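Local coordinates for acyl carrier protein (Thermotoga maritima, PDB 1VKU) that probably carries the growing acyl chain through fatty acid biosynthesis, on a phosphopantetheine arm, at residues A[22-32]-A[37-48]. Numbering follows the deposited sequence.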
loop_
_atom_site.group_PDB
_atom_site.type_symbol
_atom_site.label_atom_id
_atom_site.label_comp_id
_atom_site.label_asym_id
_atom_site.label_seq_id
_atom_site.Cartn_x
_atom_site.Cartn_y
_atom_site.Cartn_z
ATOM N N PHE A 22 -1.672 0.242 -5.683
ATOM C CA PHE A 22 -1.560 1.448 -4.887
ATOM C C PHE A 22 -1.949 2.692 -5.722
ATOM O O PHE A 22 -2.772 3.473 -5.297
ATOM C CB PHE A 22 -0.143 1.572 -4.361
ATOM C CG PHE A 22 0.198 2.912 -3.792
ATOM C CD1 PHE A 22 -0.703 3.619 -3.010
ATOM C CD2 PHE A 22 1.452 3.455 -4.016
ATOM C CE1 PHE A 22 -0.373 4.856 -2.488
ATOM C CE2 PHE A 22 1.793 4.695 -3.490
ATOM C CZ PHE A 22 0.883 5.398 -2.733
ATOM N N VAL A 23 -1.383 2.856 -6.916
ATOM C CA VAL A 23 -1.690 4.027 -7.761
ATOM C C VAL A 23 -3.183 4.080 -8.133
ATOM O O VAL A 23 -3.803 5.153 -8.116
ATOM C CB VAL A 23 -0.766 4.062 -8.974
ATOM C CG1 VAL A 23 -1.163 5.138 -9.997
ATOM C CG2 VAL A 23 0.626 4.324 -8.495
ATOM N N GLU A 24 -3.763 2.926 -8.442
ATOM C CA GLU A 24 -5.159 2.847 -8.873
ATOM C C GLU A 24 -6.104 3.200 -7.739
ATOM O O GLU A 24 -7.069 3.956 -7.924
ATOM C CB GLU A 24 -5.457 1.437 -9.398
ATOM C CG GLU A 24 -6.928 1.049 -9.529
ATOM C CD GLU A 24 -7.134 -0.474 -9.515
ATOM O OE1 GLU A 24 -6.260 -1.233 -10.010
ATOM O OE2 GLU A 24 -8.172 -0.931 -8.977
ATOM N N ILE A 25 -5.828 2.650 -6.567
ATOM C CA ILE A 25 -6.612 2.948 -5.376
ATOM C C ILE A 25 -6.479 4.423 -5.008
ATOM O O ILE A 25 -7.465 5.074 -4.736
ATOM C CB ILE A 25 -6.167 2.078 -4.188
ATOM C CG1 ILE A 25 -6.635 0.628 -4.359
ATOM C CG2 ILE A 25 -6.714 2.662 -2.895
ATOM C CD1 ILE A 25 -5.975 -0.314 -3.417
ATOM N N ALA A 26 -5.258 4.959 -5.010
ATOM C CA ALA A 26 -5.068 6.389 -4.701
ATOM C C ALA A 26 -5.900 7.255 -5.625
ATOM O O ALA A 26 -6.543 8.199 -5.207
ATOM C CB ALA A 26 -3.588 6.762 -4.794
ATOM N N SER A 27 -5.923 6.890 -6.898
ATOM C CA SER A 27 -6.626 7.651 -7.904
ATOM C C SER A 27 -8.132 7.458 -7.843
ATOM O O SER A 27 -8.896 8.432 -7.899
ATOM C CB SER A 27 -6.144 7.245 -9.292
ATOM O OG SER A 27 -6.833 7.994 -10.267
ATOM N N GLU A 28 -8.559 6.203 -7.769
ATOM C CA GLU A 28 -9.976 5.885 -7.850
ATOM C C GLU A 28 -10.730 6.060 -6.549
ATOM O O GLU A 28 -11.843 6.556 -6.552
ATOM C CB GLU A 28 -10.174 4.474 -8.348
ATOM C CG GLU A 28 -10.098 4.360 -9.851
ATOM C CD GLU A 28 -10.160 2.922 -10.309
ATOM O OE1 GLU A 28 -10.733 2.087 -9.558
ATOM O OE2 GLU A 28 -9.634 2.636 -11.416
ATOM N N LYS A 29 -10.141 5.647 -5.438
ATOM C CA LYS A 29 -10.838 5.784 -4.171
ATOM C C LYS A 29 -10.528 7.098 -3.481
ATOM O O LYS A 29 -11.363 7.610 -2.755
ATOM C CB LYS A 29 -10.511 4.646 -3.230
ATOM C CG LYS A 29 -10.531 3.294 -3.854
ATOM C CD LYS A 29 -11.894 2.909 -4.218
ATOM C CE LYS A 29 -12.076 1.455 -3.946
ATOM N NZ LYS A 29 -13.521 1.240 -3.756
HETATM N N MSE A 30 -9.345 7.654 -3.709
HETATM C CA MSE A 30 -8.888 8.766 -2.873
HETATM C C MSE A 30 -8.701 10.080 -3.616
HETATM O O MSE A 30 -8.449 11.087 -2.982
HETATM C CB MSE A 30 -7.628 8.360 -2.103
HETATM C CG MSE A 30 -7.880 7.153 -1.178
HETATM SE SE MSE A 30 -6.272 6.424 -0.436
HETATM C CE MSE A 30 -6.120 7.694 1.033
ATOM N N GLY A 31 -8.837 10.078 -4.941
ATOM C CA GLY A 31 -8.781 11.310 -5.725
ATOM C C GLY A 31 -7.392 11.930 -5.863
ATOM O O GLY A 31 -7.249 13.141 -6.045
ATOM N N LYS A 32 -6.370 11.099 -5.758
ATOM C CA LYS A 32 -4.989 11.552 -5.728
ATOM C C LYS A 32 -4.365 10.983 -6.986
ATOM O O LYS A 32 -4.408 9.787 -7.197
ATOM C CB LYS A 32 -4.300 11.035 -4.450
ATOM C CG LYS A 32 -2.896 11.558 -4.177
ATOM C CD LYS A 32 -2.732 13.051 -4.483
ATOM C CE LYS A 32 -1.452 13.593 -3.843
ATOM N NZ LYS A 32 -1.478 13.313 -2.384
ATOM N N VAL A 37 5.174 6.399 -9.340
ATOM C CA VAL A 37 5.565 6.103 -7.981
ATOM C C VAL A 37 6.897 5.350 -7.874
ATOM O O VAL A 37 7.092 4.329 -8.533
ATOM C CB VAL A 37 4.427 5.323 -7.296
ATOM C CG1 VAL A 37 4.874 4.683 -6.014
ATOM C CG2 VAL A 37 3.250 6.256 -7.049
ATOM N N ASP A 38 7.799 5.865 -7.036
ATOM C CA ASP A 38 8.956 5.119 -6.569
ATOM C C ASP A 38 8.659 4.569 -5.168
ATOM O O ASP A 38 8.204 5.289 -4.291
ATOM C CB ASP A 38 10.177 6.030 -6.559
ATOM C CG ASP A 38 11.477 5.306 -6.196
ATOM O OD1 ASP A 38 11.500 4.451 -5.299
ATOM O OD2 ASP A 38 12.561 5.557 -6.741
ATOM N N GLU A 39 8.887 3.276 -4.980
ATOM C CA GLU A 39 8.808 2.615 -3.686
ATOM C C GLU A 39 9.539 3.299 -2.526
ATOM O O GLU A 39 9.169 3.112 -1.361
ATOM C CB GLU A 39 9.452 1.254 -3.817
ATOM C CG GLU A 39 8.502 0.096 -3.927
ATOM C CD GLU A 39 9.245 -1.217 -3.850
ATOM O OE1 GLU A 39 10.278 -1.278 -3.150
ATOM O OE2 GLU A 39 8.817 -2.187 -4.501
ATOM N N GLU A 40 10.596 4.037 -2.843
ATOM C CA GLU A 40 11.426 4.693 -1.851
ATOM C C GLU A 40 10.834 5.986 -1.328
ATOM O O GLU A 40 11.314 6.498 -0.330
ATOM C CB GLU A 40 12.828 4.978 -2.408
ATOM C CG GLU A 40 13.698 3.744 -2.613
ATOM C CD GLU A 40 13.913 2.930 -1.337
ATOM O OE1 GLU A 40 14.228 3.530 -0.280
ATOM O OE2 GLU A 40 13.773 1.680 -1.392
ATOM N N ASN A 41 9.821 6.521 -2.009
ATOM C CA ASN A 41 9.093 7.701 -1.534
ATOM C C ASN A 41 8.386 7.451 -0.209
ATOM O O ASN A 41 7.751 6.403 -0.018
ATOM C CB ASN A 41 7.984 8.121 -2.518
ATOM C CG ASN A 41 8.496 8.466 -3.912
ATOM O OD1 ASN A 41 7.872 8.103 -4.932
ATOM N ND2 ASN A 41 9.615 9.164 -3.970
ATOM N N THR A 42 8.427 8.435 0.679
ATOM C CA THR A 42 7.622 8.363 1.883
ATOM C C THR A 42 6.196 8.703 1.518
ATOM O O THR A 42 5.936 9.431 0.554
ATOM C CB THR A 42 8.142 9.324 2.934
ATOM O OG1 THR A 42 8.009 10.665 2.455
ATOM C CG2 THR A 42 9.652 9.185 3.064
ATOM N N PHE A 43 5.257 8.188 2.288
ATOM C CA PHE A 43 3.872 8.565 2.050
ATOM C C PHE A 43 3.666 10.027 2.283
ATOM O O PHE A 43 2.872 10.663 1.599
ATOM C CB PHE A 43 2.943 7.754 2.929
ATOM C CG PHE A 43 2.646 6.434 2.364
ATOM C CD1 PHE A 43 1.773 6.319 1.288
ATOM C CD2 PHE A 43 3.261 5.303 2.868
ATOM C CE1 PHE A 43 1.515 5.094 0.721
ATOM C CE2 PHE A 43 3.000 4.058 2.325
ATOM C CZ PHE A 43 2.128 3.952 1.251
ATOM N N LYS A 44 4.408 10.545 3.256
ATOM C CA LYS A 44 4.362 11.927 3.642
ATOM C C LYS A 44 4.712 12.781 2.449
ATOM O O LYS A 44 3.990 13.719 2.125
ATOM C CB LYS A 44 5.345 12.187 4.791
ATOM C CG LYS A 44 5.514 13.643 5.155
ATOM C CD LYS A 44 6.183 13.784 6.507
ATOM C CE LYS A 44 6.115 15.217 7.007
ATOM N NZ LYS A 44 7.212 16.053 6.468
ATOM N N GLU A 45 5.812 12.464 1.781
ATOM C CA GLU A 45 6.155 13.241 0.611
ATOM C C GLU A 45 5.153 13.094 -0.538
ATOM O O GLU A 45 5.011 14.001 -1.330
ATOM C CB GLU A 45 7.592 12.997 0.156
ATOM C CG GLU A 45 7.799 11.798 -0.738
ATOM C CD GLU A 45 9.268 11.581 -1.007
ATOM O OE1 GLU A 45 9.917 12.489 -1.567
ATOM O OE2 GLU A 45 9.787 10.514 -0.639
ATOM N N LEU A 46 4.451 11.976 -0.622
ATOM C CA LEU A 46 3.406 11.829 -1.642
ATOM C C LEU A 46 2.121 12.572 -1.289
ATOM O O LEU A 46 1.160 12.544 -2.056
ATOM C CB LEU A 46 3.095 10.357 -1.902
ATOM C CG LEU A 46 4.262 9.602 -2.516
ATOM C CD1 LEU A 46 3.796 8.249 -2.937
ATOM C CD2 LEU A 46 4.806 10.352 -3.715
ATOM N N GLY A 47 2.123 13.239 -0.134
ATOM C CA GLY A 47 0.956 13.948 0.397
ATOM C C GLY A 47 -0.057 13.090 1.128
ATOM O O GLY A 47 -1.213 13.440 1.178
ATOM N N PHE A 48 0.356 11.949 1.666
ATOM C CA PHE A 48 -0.565 11.124 2.445
ATOM C C PHE A 48 -0.283 11.393 3.904
ATOM O O PHE A 48 0.859 11.243 4.353
ATOM C CB PHE A 48 -0.354 9.631 2.177
ATOM C CG PHE A 48 -0.806 9.175 0.817
ATOM C CD1 PHE A 48 -0.076 9.514 -0.331
ATOM C CD2 PHE A 48 -1.920 8.370 0.682
ATOM C CE1 PHE A 48 -0.492 9.075 -1.596
ATOM C CE2 PHE A 48 -2.344 7.924 -0.571
ATOM C CZ PHE A 48 -1.640 8.273 -1.709
#
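The long loop that joins helix 14-28 to helix 50-64 folds back over the C-terminal half of the first helix and the turn that follows, with Phe22 at the middle of the contact and Phe48 facing it. CG of Phe22 stands anti to the backbone N (chi1 167°), which carries the ring into the loop. From the loop side Phe43 turns its edge toward the face of Phe22, an offset edge-to-face pair with planes at 72° and Phe22 CZ 3.5 Å from Phe43 CE1. Phe48 meets Phe22 obliquely, its CZ 3.7 Å from Phe22 CE1, and completes the aromatic cluster. Farther round the Phe22 rim sit Leu46 CD1 and Val37 CG1, the latter 4.0 Å from Phe22 CE2. Cutting Phe22 back to an alanine is likely to open a gap between helix and loop, taking from Leu46 and Val37 the ring they pack against. Val37 CG2 also lies alongside Val23 CG2, 3.6 Å away. Ala26 CB abuts the edge of Phe48 near its CZ (3.9 Å), while the selenomethionine Met30 brings CE to Phe48 CE2. Lys32 is modelled in two conformers; in the one described here NZ donates to Leu46 O, 2.8 Å, in the carbonyl plane on a lone pair. Leu56 of helix 50-64 touches both Phe22 and Phe43. Such a hydrophobic core, packing the long first loop against helix 14-28 and leading to Ser50, the predicted phosphopantetheine site, belongs to the acyl carrier protein four-helix fold.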